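Local structure of 2S Albumin protein (Dolichos, 6IX1) at residues A[129-134]-A[194-199]; A[112-117]-A[150-155]; A[67-72]-A[141-146]. The protein is of unsettled function but probably acts as a seed storage protein, built as a four-bladed beta-propeller of the hemopexin type. All coordinates share one frame; numbering follows the deposited sequence.

Contact 1 of 3, residues A[129-134]-A[194-199]; sequences EVYLFK and IKFTPG. With SO4 (sulfate ion), chain E.
Aromatic packing brings Tyr-131, on strand 129-134, against Phe-196 of segment 194-199. The two rings form an offset edge-to-face pair: their centroids are 5.7 Å apart, their planes meet at 84°, and the edge of Tyr-131 is directed at the face of Phe-196. The nearest ring carbons, Tyr-131 CE2 and Phe-196 CE2, stand 3.9 Å from each other. Tyr-131 gets there with CG set opposite its own carbonyl carbon (chi1 -67°), which sends the ring off the strand toward the neighbouring sheet. Phe-122 completes the aromatic cluster, meeting both rings, while Phe-159 adds a further edge-to-face partner for Tyr-131.

Pro-198 supplies the aliphatic part, its CG resting 3.5 Å from Tyr-131 OH.

The polar contacts converge on a sulfate ion, probably from the crystallisation liquor, whose sulfur lies in the plane of the Tyr-131 ring, at its edge. Tyr-131 OH is 2.6 Å from sulfate O2 and 2.9 Å from sulfate O1. From the other segment, Gly-199 N donates to sulfate O3 over 2.9 Å at an N-H...O angle of 146°, with a longer, weak bond to O1. Tyr-138 OH and Arg-140 NE also bind the ion.

A phenylalanine in place of Tyr-131 would probably keep the ring pair but leave sulfate O1 and O2 without their hydroxyl partner, and Pro-198 CG without the oxygen it rests on.

The outer end of the tyrosine thus does two jobs, CE2 packing against Phe-196 between two propeller blades and the hydroxyl binding an anion. Arginine, hydroxyl and backbone N-H groups together form a site suited to a tetrahedral anion, although its natural occupant, if any, is not established.

Contact 2 of 3, residues A[112-117]-A[150-155]; sequences TVFEDG and GTIRNI
Ile-152 of strand 151-154 packs on Thr-112, Val-113 and Phe-114, which lie in the connection entering one blade of the hemopexin-type four-bladed propeller. The strand follows a corner of the chain at Gly-150 and belongs to that same blade, so the entering loop is laid against the outer part of the sheet it leads into.

Every interaction across the contact is apolar, and Ile-152 carries all of them on its side. With CG1 opposite the carbonyl carbon (chi1 -57°) and the chain extended beyond it (chi2 169°), CD1 is carried into the loop. There Ile-152 CD1 lies 3.6 Å from Phe-114 CE2 and 3.8 Å from Thr-112 CB. The isoleucine and phenylalanine side chains run past one another in opposite senses, whereas the threonine crosses the isoleucine at roughly a right angle. The second branch is used separately: Ile-152 CG2 meets Val-113 CG2 tip to tip at 4.0 Å. That same valine methyl sits 3.9 Å above the Phe-114 ring plane, over its centre, which ties two of the three loop residues together.

Hydrogen bonds act within the loop and set its shape. Two overlapping type I beta turns, 112-115 and 114-117, are closed by Glu-115 N to Thr-112 O at 3.1 Å and by Gly-117 N to Phe-114 O. Thr-112 OG1, which also bonds Leu-109 O, starts an ST turn: it accepts from Phe-114 N at 3.2 Å, with an N-H...O angle of 160°.

Contact 3 of 3, residues A[67-72]-A[141-146]; sequences DTEASE and IAYDSK
Tyr-143 has the most surface buried here, its ring lying beneath Thr-68 and its hydroxyl meeting Glu-69. Thr-68 CB stands 3.5 Å from the ring centroid and only 5° off the ring normal, a CH-pi contact centred over the face. The methyl is displaced toward the root of the ring, with Thr-68 CG2 3.6 Å from Tyr-143 CG. Turning the methyl that way leaves Thr-68 OG1 to be hydrogen-bonded with Tyr-83 OH.

Both loop residues belong to the turn joining strands 64-67 and 72-77, neighbours in an antiparallel sheet. The turn is closed by Thr-68 N to Glu-72 O at 3.1 Å and by Glu-72 N to Glu-69 O at 2.9 Å. Tyr-143 follows strand 137-142 in the next blade of the hemopexin-type propeller, so the contact joins adjacent blades, and Arg-123 crosses the same seam to reach Thr-68 O through its NE.

Glu-69 supplies the polar end. Its CG sits between the backbone N and the carbonyl carbon (chi1 61°), and the extended chain beyond brings the carboxylate alongside the phenol oxygen. Tyr-143 OH donates to Glu-69 OE1 over 2.6 Å, and OE1 accepts through its anti lone pair, the one away from the other carboxylate oxygen. OE1 lies near the ring plane at its edge, although the carboxylate and ring planes are 83° apart.

In the fold
All three contacts reach the antiparallel sheet containing strands 120-123, 129-134, 137-142 and 151-154, one blade of the propeller. Contact 3 joins it to the preceding blade and contact 1 to the following one; contact 2 fastens the entering loop to the sheet itself. Their centres lie about 13 Å (1 and 2), 14 Å (1 and 3) and 18 Å (2 and 3) apart. Along the chain the segments run 67-72, 112-117, 129-134, 141-146, 150-155, 194-199, so each pair alternates. Strand 129-134 touches both other contacts: Lys-134 NZ bonds Val-113 O and Gly-117 O of the entering loop, and Val-130 N bonds Ile-141 O, so the two blade interfaces, contacts 1 and 3, sit on neighbouring strands.

Contact 1 of 3, residues A[129-134]-A[194-199]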
ATOM      1  N   GLU A 129     -11.800  -0.317  -7.762  1.00  8.62           N
ATOM      2  CA  GLU A 129     -10.628  -1.086  -8.104  1.00  9.61           C
ATOM      3  C   GLU A 129      -9.414  -0.731  -7.238  1.00  9.35           C
ATOM      4  O   GLU A 129      -9.247   0.391  -6.758  1.00  9.32           O
ATOM      5  CB  GLU A 129     -10.243  -0.931  -9.541  1.00 11.60           C
ATOM      6  CG  GLU A 129     -11.236  -1.654 -10.440  1.00 11.88           C
ATOM      7  CD  GLU A 129     -10.952  -1.539 -11.929  1.00 10.82           C
ATOM      8  OE1 GLU A 129      -9.764  -1.288 -12.240  1.00 12.71           O
ATOM      9  OE2 GLU A 129     -11.917  -1.674 -12.695  1.00 15.11           O
ATOM     10  N   VAL A 130      -8.608  -1.744  -7.053  1.00  8.65           N
ATOM     11  CA  VAL A 130      -7.339  -1.735  -6.328  1.00  7.64           C
ATOM     12  C   VAL A 130      -6.305  -2.435  -7.177  1.00  7.98           C
ATOM     13  O   VAL A 130      -6.545  -3.585  -7.655  1.00 10.01           O
ATOM     14  CB  VAL A 130      -7.481  -2.450  -4.997  1.00  8.33           C
ATOM     15  CG1 VAL A 130      -6.162  -2.524  -4.289  1.00  9.00           C
ATOM     16  CG2 VAL A 130      -8.530  -1.799  -4.123  1.00  9.18           C
ATOM     17  N   TYR A 131      -5.171  -1.806  -7.411  1.00  7.95           N
ATOM     18  CA  TYR A 131      -4.011  -2.400  -8.092  1.00  8.07           C
ATOM     19  C   TYR A 131      -3.308  -3.316  -7.130  1.00  7.47           C
ATOM     20  O   TYR A 131      -3.050  -2.945  -5.999  1.00  8.26           O
ATOM     21  CB  TYR A 131      -3.042  -1.361  -8.595  1.00  7.85           C
ATOM     22  CG  TYR A 131      -3.632  -0.524  -9.698  1.00  8.80           C
ATOM     23  CD1 TYR A 131      -3.525  -0.879 -11.018  1.00  8.62           C
ATOM     24  CD2 TYR A 131      -4.219   0.704  -9.464  1.00 11.34           C
ATOM     25  CE1 TYR A 131      -4.087  -0.184 -12.052  1.00  9.44           C
ATOM     26  CE2 TYR A 131      -4.757   1.423 -10.514  1.00 11.61           C
ATOM     27  CZ  TYR A 131      -4.688   1.013 -11.814  1.00 11.43           C
ATOM     28  OH  TYR A 131      -5.126   1.814 -12.801  1.00 15.34           O
ATOM     29  N   LEU A 132      -2.979  -4.528  -7.562  1.00  7.29           N
ATOM     30  CA  LEU A 132      -2.228  -5.562  -6.851  1.00  7.85           C
ATOM     31  C   LEU A 132      -0.924  -5.877  -7.618  1.00  7.05           C
ATOM     32  O   LEU A 132      -1.013  -6.118  -8.822  1.00  9.41           O
ATOM     33  CB  LEU A 132      -3.061  -6.846  -6.675  1.00  8.29           C
ATOM     34  CG  LEU A 132      -4.440  -6.691  -6.039  1.00  8.28           C
ATOM     35  CD1 LEU A 132      -5.054  -8.040  -5.977  1.00  8.63           C
ATOM     36  CD2 LEU A 132      -4.431  -6.125  -4.625  1.00  8.47           C
ATOM     37  N   PHE A 133       0.196  -5.929  -6.895  1.00  6.79           N
ATOM     38  CA  PHE A 133       1.497  -6.136  -7.522  1.00  8.29           C
ATOM     39  C   PHE A 133       2.157  -7.339  -6.877  1.00  8.37           C
ATOM     40  O   PHE A 133       2.113  -7.474  -5.645  1.00  8.60           O
ATOM     41  CB  PHE A 133       2.413  -4.932  -7.310  1.00  7.18           C
ATOM     42  CG  PHE A 133       1.860  -3.704  -7.969  1.00  7.04           C
ATOM     43  CD1 PHE A 133       2.115  -3.489  -9.311  1.00  8.93           C
ATOM     44  CD2 PHE A 133       1.045  -2.766  -7.293  1.00  8.70           C
ATOM     45  CE1 PHE A 133       1.570  -2.402  -9.993  1.00  7.63           C
ATOM     46  CE2 PHE A 133       0.531  -1.681  -7.972  1.00  7.80           C
ATOM     47  CZ  PHE A 133       0.830  -1.466  -9.290  1.00  7.88           C
ATOM     48  N   LYS A 134       2.757  -8.204  -7.707  1.00  8.63           N
ATOM     49  CA  LYS A 134       3.512  -9.365  -7.204  1.00  8.83           C
ATOM     50  C   LYS A 134       4.641  -9.637  -8.179  1.00  8.02           C
ATOM     51  O   LYS A 134       4.362  -9.913  -9.389  1.00  7.62           O
ATOM     52  CB  LYS A 134       2.664 -10.648  -7.093  1.00  8.69           C
ATOM     53  CG  LYS A 134       3.393 -11.871  -6.600  1.00 10.83           C
ATOM     54  CD  LYS A 134       4.029 -11.740  -5.239  1.00 11.59           C
ATOM     55  CE  LYS A 134       4.488 -13.066  -4.716  1.00 12.83           C
ATOM     56  NZ  LYS A 134       3.316 -13.867  -4.418  1.00 12.89           N
ATOM     57  N   ILE A 194       3.577   9.067  -9.311  1.00  8.15           N
ATOM     58  CA  ILE A 194       2.989   8.955 -10.656  1.00  9.37           C
ATOM     59  C   ILE A 194       1.611   9.609 -10.635  1.00  9.11           C
ATOM     60  O   ILE A 194       0.948   9.665  -9.652  1.00 10.86           O
ATOM     61  CB  ILE A 194       2.920   7.477 -11.119  1.00 10.62           C
ATOM     62  CG1 ILE A 194       1.917   6.678 -10.300  1.00 11.78           C
ATOM     63  CG2 ILE A 194       4.309   6.876 -11.163  1.00 14.28           C
ATOM     64  CD1 ILE A 194       1.650   5.303 -10.951  1.00 12.83           C
ATOM     65  N   LYS A 195       1.184   9.976 -11.833  1.00  8.08           N
ATOM     66  CA  LYS A 195      -0.206  10.289 -12.180  1.00  8.40           C
ATOM     67  C   LYS A 195      -0.658   9.086 -13.018  1.00  8.13           C
ATOM     68  O   LYS A 195      -0.126   8.870 -14.065  1.00 11.50           O
ATOM     69  CB  LYS A 195      -0.327  11.580 -12.973  1.00 10.82           C
ATOM     70  CG  LYS A 195      -1.703  12.054 -13.295  0.50 13.97           C
ATOM     71  CD  LYS A 195      -1.664  13.405 -13.993  0.50 13.00           C
ATOM     72  CE  LYS A 195      -3.063  13.965 -14.147  0.50 19.62           C
ATOM     73  NZ  LYS A 195      -3.201  14.991 -15.199  0.50 21.81           N
ATOM     74  N   PHE A 196      -1.613   8.337 -12.518  1.00  7.29           N
ATOM     75  CA  PHE A 196      -2.038   7.107 -13.180  1.00  8.15           C
ATOM     76  C   PHE A 196      -3.358   7.315 -13.870  1.00  9.44           C
ATOM     77  O   PHE A 196      -4.178   8.121 -13.439  1.00  9.66           O
ATOM     78  CB  PHE A 196      -2.032   5.887 -12.254  1.00  7.47           C
ATOM     79  CG  PHE A 196      -3.054   5.884 -11.148  1.00  8.82           C
ATOM     80  CD1 PHE A 196      -2.838   6.574  -9.949  1.00  8.53           C
ATOM     81  CD2 PHE A 196      -4.263   5.286 -11.300  1.00  9.88           C
ATOM     82  CE1 PHE A 196      -3.806   6.627  -8.946  1.00  9.21           C
ATOM     83  CE2 PHE A 196      -5.192   5.300 -10.303  1.00  9.78           C
ATOM     84  CZ  PHE A 196      -5.004   6.011  -9.142  1.00  8.95           C
ATOM     85  N   THR A 197      -3.554   6.507 -14.920  1.00  8.35           N
ATOM     86  CA  THR A 197      -4.688   6.641 -15.855  1.00  8.80           C
ATOM     87  C   THR A 197      -5.339   5.276 -16.059  1.00  7.57           C
ATOM     88  O   THR A 197      -4.970   4.515 -16.977  1.00  9.04           O
ATOM     89  CB  THR A 197      -4.261   7.253 -17.179  1.00  9.10           C
ATOM     90  OG1 THR A 197      -3.290   6.427 -17.817  1.00  9.38           O
ATOM     91  CG2 THR A 197      -3.744   8.656 -17.012  1.00 11.15           C
ATOM     92  N   PRO A 198      -6.372   4.903 -15.267  1.00  9.76           N
ATOM     93  CA  PRO A 198      -6.961   3.574 -15.417  1.00  9.78           C
ATOM     94  C   PRO A 198      -7.520   3.386 -16.835  1.00  8.78           C
ATOM     95  O   PRO A 198      -8.177   4.250 -17.392  1.00  9.32           O
ATOM     96  CB  PRO A 198      -8.029   3.515 -14.356  1.00 11.78           C
ATOM     97  CG  PRO A 198      -7.416   4.406 -13.315  1.00 11.57           C
ATOM     98  CD  PRO A 198      -6.883   5.602 -14.079  1.00 12.38           C
ATOM     99  N   GLY A 199      -7.210   2.243 -17.426  1.00  9.57           N
ATOM    100  CA  GLY A 199      -7.648   1.844 -18.761  1.00  9.65           C
ATOM    101  C   GLY A 199      -6.830   2.439 -19.886  1.00 11.32           C
ATOM    102  O   GLY A 199      -7.173   2.159 -21.027  1.00 13.89           O
TER
HETATM  103  S   SO4 E 302      -4.895  -0.068 -15.731  1.00 15.74           S
HETATM  104  O1  SO4 E 302      -6.187   0.141 -14.967  1.00 20.90           O
HETATM  105  O2  SO4 E 302      -4.207   1.084 -15.142  1.00 14.03           O
HETATM  106  O3  SO4 E 302      -5.302   0.106 -17.028  1.00 18.25           O
HETATM  107  O4  SO4 E 302      -4.453  -1.362 -15.381  1.00 12.23           O

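Contact 2 of 3, residues A[112-117]-A[150-155]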
ATOM      1  N   THR A 112      -3.599 -18.195  -8.268  1.00  8.01           N
ATOM      2  CA  THR A 112      -2.901 -17.123  -8.984  1.00  7.25           C
ATOM      3  C   THR A 112      -1.570 -16.762  -8.326  1.00  6.95           C
ATOM      4  O   THR A 112      -1.295 -17.166  -7.205  1.00  7.95           O
ATOM      5  CB  THR A 112      -3.733 -15.862  -9.198  1.00  6.85           C
ATOM      6  OG1 THR A 112      -3.724 -15.112  -7.978  1.00  7.63           O
ATOM      7  CG2 THR A 112      -5.084 -16.155  -9.747  1.00  7.42           C
ATOM      8  N   VAL A 113      -0.804 -15.883  -8.976  1.00  8.64           N
ATOM      9  CA  VAL A 113       0.471 -15.388  -8.379  1.00  8.20           C
ATOM     10  C   VAL A 113       0.254 -14.661  -7.029  1.00  7.76           C
ATOM     11  O   VAL A 113       1.241 -14.555  -6.239  1.00 10.17           O
ATOM     12  CB  VAL A 113       1.212 -14.460  -9.333  1.00 10.06           C
ATOM     13  CG1 VAL A 113       1.687 -15.235 -10.562  1.00 13.00           C
ATOM     14  CG2 VAL A 113       0.417 -13.197  -9.643  1.00 10.09           C
ATOM     15  N   PHE A 114      -0.937 -14.260  -6.709  1.00  6.47           N
ATOM     16  CA  PHE A 114      -1.213 -13.489  -5.496  1.00  6.83           C
ATOM     17  C   PHE A 114      -1.509 -14.392  -4.311  1.00  8.07           C
ATOM     18  O   PHE A 114      -1.525 -13.893  -3.173  1.00  8.73           O
ATOM     19  CB  PHE A 114      -2.400 -12.559  -5.721  1.00  8.68           C
ATOM     20  CG  PHE A 114      -2.125 -11.456  -6.712  1.00  7.84           C
ATOM     21  CD1 PHE A 114      -1.151 -10.512  -6.549  1.00  8.00           C
ATOM     22  CD2 PHE A 114      -2.765 -11.480  -7.937  1.00  7.67           C
ATOM     23  CE1 PHE A 114      -0.880  -9.574  -7.522  1.00  9.04           C
ATOM     24  CE2 PHE A 114      -2.521 -10.535  -8.899  1.00  8.07           C
ATOM     25  CZ  PHE A 114      -1.596  -9.597  -8.687  1.00  8.35           C
ATOM     26  N   GLU A 115      -1.781 -15.670  -4.517  1.00  8.49           N
ATOM     27  CA  GLU A 115      -2.329 -16.465  -3.383  1.00  8.63           C
ATOM     28  C   GLU A 115      -1.331 -16.601  -2.210  1.00  9.55           C
ATOM     29  O   GLU A 115      -1.771 -16.701  -1.100  1.00 12.20           O
ATOM     30  CB  GLU A 115      -2.781 -17.827  -3.847  1.00 11.94           C
ATOM     31  CG  GLU A 115      -1.758 -18.838  -4.193  1.00 10.96           C
ATOM     32  CD  GLU A 115      -2.344 -20.240  -4.451  1.00 13.22           C
ATOM     33  OE1 GLU A 115      -3.622 -20.448  -4.230  1.00 11.89           O
ATOM     34  OE2 GLU A 115      -1.555 -21.073  -4.886  1.00 21.20           O
ATOM     35  N   ASP A 116      -0.033 -16.606  -2.456  1.00  8.30           N
ATOM     36  CA  ASP A 116       0.942 -16.805  -1.361  1.00 10.10           C
ATOM     37  C   ASP A 116       1.428 -15.482  -0.775  1.00  9.82           C
ATOM     38  O   ASP A 116       2.212 -15.506   0.163  1.00 11.37           O
ATOM     39  CB  ASP A 116       2.163 -17.609  -1.845  1.00 13.20           C
ATOM     40  CG  ASP A 116       1.851 -19.002  -2.334  1.00 18.39           C
ATOM     41  OD1 ASP A 116       1.055 -19.607  -1.674  1.00 23.51           O
ATOM     42  OD2 ASP A 116       2.463 -19.429  -3.333  1.00 37.92           O
ATOM     43  N   GLY A 117       0.989 -14.367  -1.337  1.00  8.84           N
ATOM     44  CA  GLY A 117       1.424 -13.040  -0.880  1.00  8.86           C
ATOM     45  C   GLY A 117       1.223 -12.043  -1.962  1.00  7.10           C
ATOM     46  O   GLY A 117       1.313 -12.347  -3.122  1.00  9.43           O
ATOM     47  N   GLY A 150     -10.119  -8.194 -15.402  1.00 12.70           N
ATOM     48  CA  GLY A 150      -9.148  -8.574 -16.431  1.00 12.33           C
ATOM     49  C   GLY A 150      -8.181  -9.641 -16.018  1.00 10.48           C
ATOM     50  O   GLY A 150      -8.538 -10.645 -15.320  1.00 12.02           O
ATOM     51  N   THR A 151      -6.937  -9.417 -16.422  1.00  9.06           N
ATOM     52  CA  THR A 151      -5.934 -10.474 -16.287  1.00  8.55           C
ATOM     53  C   THR A 151      -4.744  -9.951 -15.563  1.00  6.52           C
ATOM     54  O   THR A 151      -4.647  -8.717 -15.335  1.00  8.38           O
ATOM     55  CB  THR A 151      -5.572 -11.046 -17.653  1.00  9.55           C
ATOM     56  OG1 THR A 151      -4.769 -10.102 -18.390  1.00 11.03           O
ATOM     57  CG2 THR A 151      -6.785 -11.531 -18.412  1.00 11.61           C
ATOM     58  N   ILE A 152      -3.825 -10.838 -15.246  1.00  7.02           N
ATOM     59  CA  ILE A 152      -2.632 -10.477 -14.495  1.00  7.12           C
ATOM     60  C   ILE A 152      -1.505 -10.378 -15.523  1.00  7.27           C
ATOM     61  O   ILE A 152      -1.239 -11.357 -16.294  1.00  8.21           O
ATOM     62  CB  ILE A 152      -2.332 -11.498 -13.413  1.00  7.85           C
ATOM     63  CG1 ILE A 152      -3.513 -11.660 -12.467  1.00  8.89           C
ATOM     64  CG2 ILE A 152      -1.038 -11.119 -12.732  1.00  8.47           C
ATOM     65  CD1 ILE A 152      -3.369 -12.857 -11.513  1.00  9.97           C
ATOM     66  N   ARG A 153      -0.913  -9.224 -15.711  1.00  6.99           N
ATOM     67  CA  ARG A 153       0.005  -8.833 -16.781  1.00  6.42           C
ATOM     68  C   ARG A 153       1.325  -8.306 -16.218  1.00  5.81           C
ATOM     69  O   ARG A 153       1.461  -8.191 -15.001  1.00  7.32           O
ATOM     70  CB  ARG A 153      -0.597  -7.742 -17.688  1.00  8.29           C
ATOM     71  CG  ARG A 153      -1.938  -8.247 -18.187  1.00  9.08           C
ATOM     72  CD  ARG A 153      -2.499  -7.195 -19.147  1.00 10.11           C
ATOM     73  NE  ARG A 153      -2.707  -5.871 -18.506  1.00 11.96           N
ATOM     74  CZ  ARG A 153      -2.861  -4.757 -19.158  1.00 12.29           C
ATOM     75  NH1 ARG A 153      -2.809  -4.740 -20.493  1.00 13.00           N
ATOM     76  NH2 ARG A 153      -3.023  -3.649 -18.481  1.00 14.01           N
ATOM     77  N   ASN A 154       2.242  -7.949 -17.101  1.00  6.60           N
ATOM     78  CA  ASN A 154       3.444  -7.311 -16.572  1.00  7.60           C
ATOM     79  C   ASN A 154       3.026  -5.902 -16.120  1.00  7.42           C
ATOM     80  O   ASN A 154       2.212  -5.247 -16.760  1.00  6.91           O
ATOM     81  CB  ASN A 154       4.546  -7.292 -17.620  1.00  7.71           C
ATOM     82  CG  ASN A 154       5.189  -8.630 -17.848  1.00  9.65           C
ATOM     83  OD1 ASN A 154       4.822  -9.637 -17.303  1.00 10.00           O
ATOM     84  ND2 ASN A 154       6.192  -8.647 -18.667  1.00 12.97           N
ATOM     85  N   ILE A 155       3.760  -5.446 -15.109  1.00  6.64           N
ATOM     86  CA  ILE A 155       3.594  -4.028 -14.670  1.00  7.56           C
ATOM     87  C   ILE A 155       3.668  -3.077 -15.853  1.00  7.43           C
ATOM     88  O   ILE A 155       2.844  -2.131 -15.975  1.00  7.03           O
ATOM     89  CB  ILE A 155       4.653  -3.703 -13.628  1.00  7.81           C
ATOM     90  CG1 ILE A 155       4.355  -4.461 -12.336  1.00  7.45           C
ATOM     91  CG2 ILE A 155       4.771  -2.189 -13.424  1.00  9.29           C
ATOM     92  CD1 ILE A 155       5.381  -4.383 -11.229  1.00  8.50           C
TER

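Contact 3 of 3, residues A[67-72]-A[141-146]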
ATOM      1  N   ASP A  67      -6.263   0.834   1.273  1.00  7.99           N
ATOM      2  CA  ASP A  67      -7.534   1.425   1.729  1.00  7.77           C
ATOM      3  C   ASP A  67      -8.652   1.056   0.726  1.00  7.28           C
ATOM      4  O   ASP A  67      -8.391   0.934  -0.489  1.00  7.76           O
ATOM      5  CB  ASP A  67      -7.427   2.938   1.873  1.00  7.90           C
ATOM      6  CG  ASP A  67      -6.727   3.619   0.688  1.00 10.36           C
ATOM      7  OD1 ASP A  67      -5.465   3.331   0.478  1.00  9.47           O
ATOM      8  OD2 ASP A  67      -7.376   4.378  -0.077  1.00 11.23           O
ATOM      9  N   THR A  68      -9.907   0.988   1.235  1.00  8.02           N
ATOM     10  CA  THR A  68     -11.036   0.706   0.343  1.00  8.38           C
ATOM     11  C   THR A  68     -11.979   1.903   0.323  1.00  8.71           C
ATOM     12  O   THR A  68     -11.945   2.686  -0.648  1.00 11.69           O
ATOM     13  CB  THR A  68     -11.729  -0.604   0.782  1.00  8.47           C
ATOM     14  OG1 THR A  68     -12.049  -0.488   2.154  1.00  8.96           O
ATOM     15  CG2 THR A  68     -10.843  -1.790   0.560  1.00  8.14           C
ATOM     16  N   GLU A  69     -12.739   2.028   1.404  1.00  9.48           N
ATOM     17  CA  GLU A  69     -13.679   3.145   1.565  1.00  9.28           C
ATOM     18  C   GLU A  69     -13.728   3.496   3.060  1.00  8.44           C
ATOM     19  O   GLU A  69     -13.364   2.710   3.902  1.00  8.13           O
ATOM     20  CB  GLU A  69     -15.062   2.758   0.979  1.00 10.46           C
ATOM     21  CG  GLU A  69     -15.683   1.552   1.682  1.00 13.38           C
ATOM     22  CD  GLU A  69     -16.969   1.101   1.029  1.00 17.06           C
ATOM     23  OE1 GLU A  69     -16.952   0.868  -0.179  1.00 19.28           O
ATOM     24  OE2 GLU A  69     -17.998   1.079   1.717  1.00 22.06           O
ATOM     25  N   ALA A  70     -14.379   4.619   3.355  1.00 10.35           N
ATOM     26  CA  ALA A  70     -14.574   4.985   4.761  1.00  9.18           C
ATOM     27  C   ALA A  70     -13.233   4.867   5.500  1.00  9.30           C
ATOM     28  O   ALA A  70     -12.200   5.245   4.918  1.00  8.86           O
ATOM     29  CB  ALA A  70     -15.736   4.242   5.360  1.00 10.56           C
ATOM     30  N   SER A  71     -13.205   4.273   6.686  1.00  9.25           N
ATOM     31  CA  SER A  71     -11.947   4.033   7.398  1.00  8.28           C
ATOM     32  C   SER A  71     -11.661   2.521   7.427  1.00  8.43           C
ATOM     33  O   SER A  71     -11.235   1.965   8.416  1.00  9.89           O
ATOM     34  CB  SER A  71     -12.009   4.653   8.759  1.00  9.63           C
ATOM     35  OG  SER A  71     -12.135   6.065   8.666  1.00 13.09           O
ATOM     36  N   GLU A  72     -11.806   1.903   6.266  1.00  8.93           N
ATOM     37  CA  GLU A  72     -11.545   0.462   6.047  1.00  9.51           C
ATOM     38  C   GLU A  72     -10.295   0.241   5.181  1.00  7.44           C
ATOM     39  O   GLU A  72     -10.015   1.029   4.314  1.00  7.74           O
ATOM     40  CB  GLU A  72     -12.775  -0.196   5.434  1.00 10.50           C
ATOM     41  CG  GLU A  72     -13.979  -0.110   6.384  1.00 12.00           C
ATOM     42  CD  GLU A  72     -15.311  -0.577   5.842  1.00 13.98           C
ATOM     43  OE1 GLU A  72     -15.377  -0.788   4.678  1.00 20.00           O
ATOM     44  OE2 GLU A  72     -16.253  -0.564   6.651  1.00 21.08           O
ATOM     45  N   ILE A 141      -8.241  -5.746  -8.588  1.00 10.32           N
ATOM     46  CA  ILE A 141      -9.436  -6.336  -7.966  1.00 12.28           C
ATOM     47  C   ILE A 141     -10.434  -5.222  -7.686  1.00 10.35           C
ATOM     48  O   ILE A 141     -10.032  -4.167  -7.234  1.00 10.71           O
ATOM     49  CB  ILE A 141      -9.050  -7.208  -6.783  1.00 13.37           C
ATOM     50  CG1 ILE A 141     -10.179  -8.126  -6.345  1.00 14.51           C
ATOM     51  CG2 ILE A 141      -8.517  -6.341  -5.669  1.00 10.80           C
ATOM     52  CD1 ILE A 141      -9.706  -9.377  -5.730  1.00 15.07           C
ATOM     53  N   ALA A 142     -11.699  -5.518  -7.868  1.00  9.71           N
ATOM     54  CA  ALA A 142     -12.782  -4.643  -7.374  1.00  8.87           C
ATOM     55  C   ALA A 142     -13.091  -5.162  -5.987  1.00  9.03           C
ATOM     56  O   ALA A 142     -13.494  -6.302  -5.807  1.00 10.21           O
ATOM     57  CB  ALA A 142     -13.984  -4.730  -8.287  1.00  9.87           C
ATOM     58  N   TYR A 143     -12.839  -4.369  -4.932  1.00  9.96           N
ATOM     59  CA  TYR A 143     -12.863  -4.895  -3.545  1.00 10.02           C
ATOM     60  C   TYR A 143     -14.262  -5.305  -3.123  1.00  8.43           C
ATOM     61  O   TYR A 143     -14.385  -6.075  -2.239  1.00 11.06           O
ATOM     62  CB  TYR A 143     -12.175  -3.980  -2.543  1.00  9.90           C
ATOM     63  CG  TYR A 143     -12.879  -2.669  -2.280  1.00  9.14           C
ATOM     64  CD1 TYR A 143     -14.037  -2.594  -1.509  1.00  9.70           C
ATOM     65  CD2 TYR A 143     -12.435  -1.504  -2.851  1.00  9.34           C
ATOM     66  CE1 TYR A 143     -14.716  -1.411  -1.318  1.00 12.23           C
ATOM     67  CE2 TYR A 143     -13.051  -0.319  -2.641  1.00 10.58           C
ATOM     68  CZ  TYR A 143     -14.212  -0.255  -1.878  1.00 11.70           C
ATOM     69  OH  TYR A 143     -14.855   0.918  -1.691  1.00 15.72           O
ATOM     70  N   ASP A 144     -15.284  -4.649  -3.712  1.00  8.30           N
ATOM     71  CA  ASP A 144     -16.652  -4.862  -3.207  1.00  9.76           C
ATOM     72  C   ASP A 144     -17.266  -6.104  -3.797  1.00  9.39           C
ATOM     73  O   ASP A 144     -17.868  -6.840  -3.094  1.00 10.12           O
ATOM     74  CB  ASP A 144     -17.516  -3.641  -3.496  1.00  8.55           C
ATOM     75  CG  ASP A 144     -17.660  -3.167  -4.924  1.00 10.71           C
ATOM     76  OD1 ASP A 144     -16.829  -3.587  -5.775  1.00 10.22           O
ATOM     77  OD2 ASP A 144     -18.576  -2.377  -5.153  1.00 13.84           O
ATOM     78  N   SER A 145     -17.069  -6.352  -5.065  1.00  7.61           N
ATOM     79  CA  SER A 145     -17.523  -7.615  -5.692  1.00  7.24           C
ATOM     80  C   SER A 145     -16.475  -8.711  -5.575  1.00  8.10           C
ATOM     81  O   SER A 145     -16.854  -9.884  -5.776  1.00  9.01           O
ATOM     82  CB  SER A 145     -17.725  -7.433  -7.152  1.00  7.74           C
ATOM     83  OG  SER A 145     -16.509  -7.040  -7.799  1.00  7.75           O
ATOM     84  N   LYS A 146     -15.264  -8.380  -5.200  1.00  8.13           N
ATOM     85  CA  LYS A 146     -14.122  -9.313  -5.180  1.00  9.27           C
ATOM     86  C   LYS A 146     -13.826  -9.943  -6.533  1.00 10.41           C
ATOM     87  O   LYS A 146     -13.194 -10.985  -6.565  1.00 16.08           O
ATOM     88  CB  LYS A 146     -14.235 -10.305  -4.021  1.00  9.00           C
ATOM     89  CG  LYS A 146     -14.262  -9.658  -2.625  1.00  9.50           C
ATOM     90  CD  LYS A 146     -14.405 -10.726  -1.585  1.00 10.89           C
ATOM     91  CE  LYS A 146     -14.198 -10.169  -0.188  1.00 12.68           C
ATOM     92  NZ  LYS A 146     -14.309 -11.263   0.775  1.00 16.00           N
TER